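PadR family transcriptional regulator (Listeria monocytogenes, PDB 6ABQ) probably acts as a PadR-type transcription factor that binds DNA through a winged helix-turn-helix domain and is regulated by ligand. Local coordinates at residues Y54-L57 against V58-K62. Residues are numbered along the deposited sequence; the frame is centred on the assembly and turned at random.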
ATOM      1  N   TYR B  54       6.233   0.135 -16.518  1.00 14.40           N
ATOM      2  CA  TYR B  54       5.628  -0.316 -17.775  1.00 14.34           C
ATOM      3  C   TYR B  54       4.380  -1.179 -17.587  1.00 14.94           C
ATOM      4  O   TYR B  54       3.380  -0.958 -18.278  1.00 14.56           O
ATOM      5  CB  TYR B  54       6.655  -1.023 -18.675  1.00 15.24           C
ATOM      6  CG  TYR B  54       7.699  -0.088 -19.272  1.00 14.74           C
ATOM      7  CD1 TYR B  54       7.326   1.140 -19.839  1.00 13.67           C
ATOM      8  CD2 TYR B  54       9.059  -0.436 -19.280  1.00 15.68           C
ATOM      9  CE1 TYR B  54       8.274   1.998 -20.383  1.00 13.55           C
ATOM     10  CE2 TYR B  54      10.010   0.410 -19.832  1.00 15.49           C
ATOM     11  CZ  TYR B  54       9.611   1.621 -20.379  1.00 14.42           C
ATOM     12  OH  TYR B  54      10.542   2.470 -20.917  1.00 14.54           O
ATOM     13  N   THR B  55       4.434  -2.129 -16.642  1.00 16.14           N
ATOM     14  CA  THR B  55       3.277  -2.990 -16.308  1.00 17.10           C
ATOM     15  C   THR B  55       2.077  -2.165 -15.816  1.00 16.26           C
ATOM     16  O   THR B  55       0.938  -2.435 -16.187  1.00 16.52           O
ATOM     17  CB  THR B  55       3.601  -4.096 -15.261  1.00 18.96           C
ATOM     18  OG1 THR B  55       3.685  -3.529 -13.948  1.00 18.86           O
ATOM     19  CG2 THR B  55       4.890  -4.850 -15.583  1.00 20.17           C
ATOM     20  N   ILE B  56       2.356  -1.155 -14.989  1.00 15.56           N
ATOM     21  CA  ILE B  56       1.320  -0.276 -14.434  1.00 15.12           C
ATOM     22  C   ILE B  56       0.712   0.610 -15.529  1.00 14.03           C
ATOM     23  O   ILE B  56      -0.511   0.800 -15.567  1.00 14.15           O
ATOM     24  CB  ILE B  56       1.822   0.547 -13.218  1.00 15.23           C
ATOM     25  CG1 ILE B  56       2.240  -0.407 -12.078  1.00 16.82           C
ATOM     26  CG2 ILE B  56       0.735   1.511 -12.737  1.00 15.12           C
ATOM     27  CD1 ILE B  56       3.135   0.204 -11.012  1.00 17.37           C
ATOM     28  N   LEU B  57       1.561   1.126 -16.415  1.00 13.27           N
ATOM     29  CA  LEU B  57       1.102   1.853 -17.600  1.00 12.65           C
ATOM     30  C   LEU B  57       0.173   1.007 -18.487  1.00 13.25           C
ATOM     31  O   LEU B  57      -0.845   1.508 -18.967  1.00 13.25           O
ATOM     32  CB  LEU B  57       2.286   2.412 -18.402  1.00 12.17           C
ATOM     33  CG  LEU B  57       3.106   3.562 -17.778  1.00 11.77           C
ATOM     34  CD1 LEU B  57       4.325   3.871 -18.628  1.00 11.65           C
ATOM     35  CD2 LEU B  57       2.285   4.824 -17.530  1.00 11.62           C
ATOM     36  N   VAL B  58       0.522  -0.266 -18.680  1.00 14.13           N
ATOM     37  CA  VAL B  58      -0.329  -1.226 -19.410  1.00 15.23           C
ATOM     38  C   VAL B  58      -1.693  -1.378 -18.709  1.00 15.74           C
ATOM     39  O   VAL B  58      -2.738  -1.344 -19.365  1.00 16.20           O
ATOM     40  CB  VAL B  58       0.381  -2.593 -19.624  1.00 16.58           C
ATOM     41  CG1 VAL B  58      -0.594  -3.690 -20.047  1.00 18.25           C
ATOM     42  CG2 VAL B  58       1.491  -2.453 -20.662  1.00 16.49           C
ATOM     43  N   ARG B  59      -1.662  -1.504 -17.382  1.00 15.90           N
ATOM     44  CA  ARG B  59      -2.878  -1.599 -16.567  1.00 16.62           C
ATOM     45  C   ARG B  59      -3.765  -0.355 -16.716  1.00 15.93           C
ATOM     46  O   ARG B  59      -4.986  -0.477 -16.872  1.00 16.71           O
ATOM     47  CB  ARG B  59      -2.542  -1.866 -15.095  1.00 17.21           C
ATOM     48  CG  ARG B  59      -3.773  -2.088 -14.228  1.00 18.39           C
ATOM     49  CD  ARG B  59      -3.409  -2.649 -12.866  1.00 19.63           C
ATOM     50  NE  ARG B  59      -3.039  -1.609 -11.905  1.00 19.15           N
ATOM     51  CZ  ARG B  59      -1.913  -1.584 -11.186  1.00 19.33           C
ATOM     52  NH1 ARG B  59      -0.999  -2.538 -11.301  1.00 19.92           N
ATOM     53  NH2 ARG B  59      -1.707  -0.586 -10.335  1.00 19.25           N
ATOM     54  N   LEU B  60      -3.130   0.820 -16.679  1.00 14.79           N
ATOM     55  CA  LEU B  60      -3.805   2.111 -16.861  1.00 14.43           C
ATOM     56  C   LEU B  60      -4.506   2.263 -18.208  1.00 14.62           C
ATOM     57  O   LEU B  60      -5.615   2.808 -18.261  1.00 15.18           O
ATOM     58  CB  LEU B  60      -2.838   3.273 -16.633  1.00 13.58           C
ATOM     59  CG  LEU B  60      -2.297   3.486 -15.218  1.00 13.77           C
ATOM     60  CD1 LEU B  60      -1.331   4.663 -15.216  1.00 13.21           C
ATOM     61  CD2 LEU B  60      -3.418   3.684 -14.217  1.00 14.78           C
ATOM     62  N   GLU B  61      -3.862   1.787 -19.275  1.00 14.49           N
ATOM     63  CA  GLU B  61      -4.472   1.733 -20.613  1.00 15.15           C
ATOM     64  C   GLU B  61      -5.739   0.887 -20.598  1.00 16.49           C
ATOM     65  O   GLU B  61      -6.778   1.322 -21.089  1.00 17.21           O
ATOM     66  CB  GLU B  61      -3.511   1.125 -21.641  1.00 15.27           C
ATOM     67  CG  GLU B  61      -2.327   1.991 -22.028  1.00 14.35           C
ATOM     68  CD  GLU B  61      -1.393   1.296 -22.999  1.00 14.84           C
ATOM     69  OE1 GLU B  61      -1.702   0.188 -23.475  1.00 16.04           O
ATOM     70  OE2 GLU B  61      -0.333   1.863 -23.294  1.00 14.31           O
ATOM     71  N   LYS B  62      -5.628  -0.318 -20.040  1.00 17.10           N
ATOM     72  CA  LYS B  62      -6.738  -1.271 -19.958  1.00 18.73           C
ATOM     73  C   LYS B  62      -7.882  -0.725 -19.102  1.00 19.05           C
ATOM     74  O   LYS B  62      -9.048  -0.976 -19.396  1.00 20.40           O
ATOM     75  CB  LYS B  62      -6.248  -2.643 -19.476  1.00 19.65           C
ATOM     76  CG  LYS B  62      -5.408  -3.357 -20.525  1.00 20.18           C
ATOM     77  CD  LYS B  62      -4.656  -4.574 -20.010  1.00 21.17           C
ATOM     78  CE  LYS B  62      -3.827  -5.170 -21.138  1.00 21.98           C
ATOM     79  NZ  LYS B  62      -3.166  -6.458 -20.806  1.00 23.62           N
TER
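The guanidinium of Arg59 has Ile56 over one face: CG2 of the isoleucine is 4.0 Å from NH2 of the arginine, while CG1 approaches obliquely on the same side, out past NH1, at 4.0 Å from that nitrogen. The two side chains run side by side, three residues apart on helix 50-62 and pointing the same way. Arg59 sends CG off anti to its own nitrogen (chi1 -175°), and a bend at chi3 (85°) turns the outward-running chain so that the flat group comes beside the isoleucine. NH2 forms a salt bridge with Glu19 OE1, and NE is hydrogen-bonded too; one face is thus apolar while these nitrogens have polar partners.

Leucines extend the apolar side of the helix. CG2 of Ile56 also meets CG of Leu60 at 4.4 Å, and CD2 of Leu57 approaches CD1 of Leu60 at 4.3 Å. All three residues are buried against helix 17-27, where Ile22, Leu23 and Ile26 receive them, and Leu60 reaches Val66 of strand 66-72 as well. The extended side chain of Glu61 passes Leu57 O, with CG 3.4 Å from that oxygen, and its OE2 is hydrogen-bonded to Tyr82 OH on strand 78-84.

Beneath the side chains run regular i to i+4 hydrogen bonds. Tyr54 O, Thr55 O, Ile56 O and Leu57 O accept from the amides of Val58, Arg59, Leu60 and Glu61, the third bond measuring 2.8 Å from Leu60 N to Ile56 O (N-H...O 159°).

Helix 50-62 precedes strands 66-72 and 78-84, which probably form the wing, a position consistent with the recognition helix. The chemistry implies a division of labour: aliphatic residues fasten it to helix 17-27, while pairing with Glu19 probably offsets the charge of Arg59 and restrains the guanidinium beside Ile56.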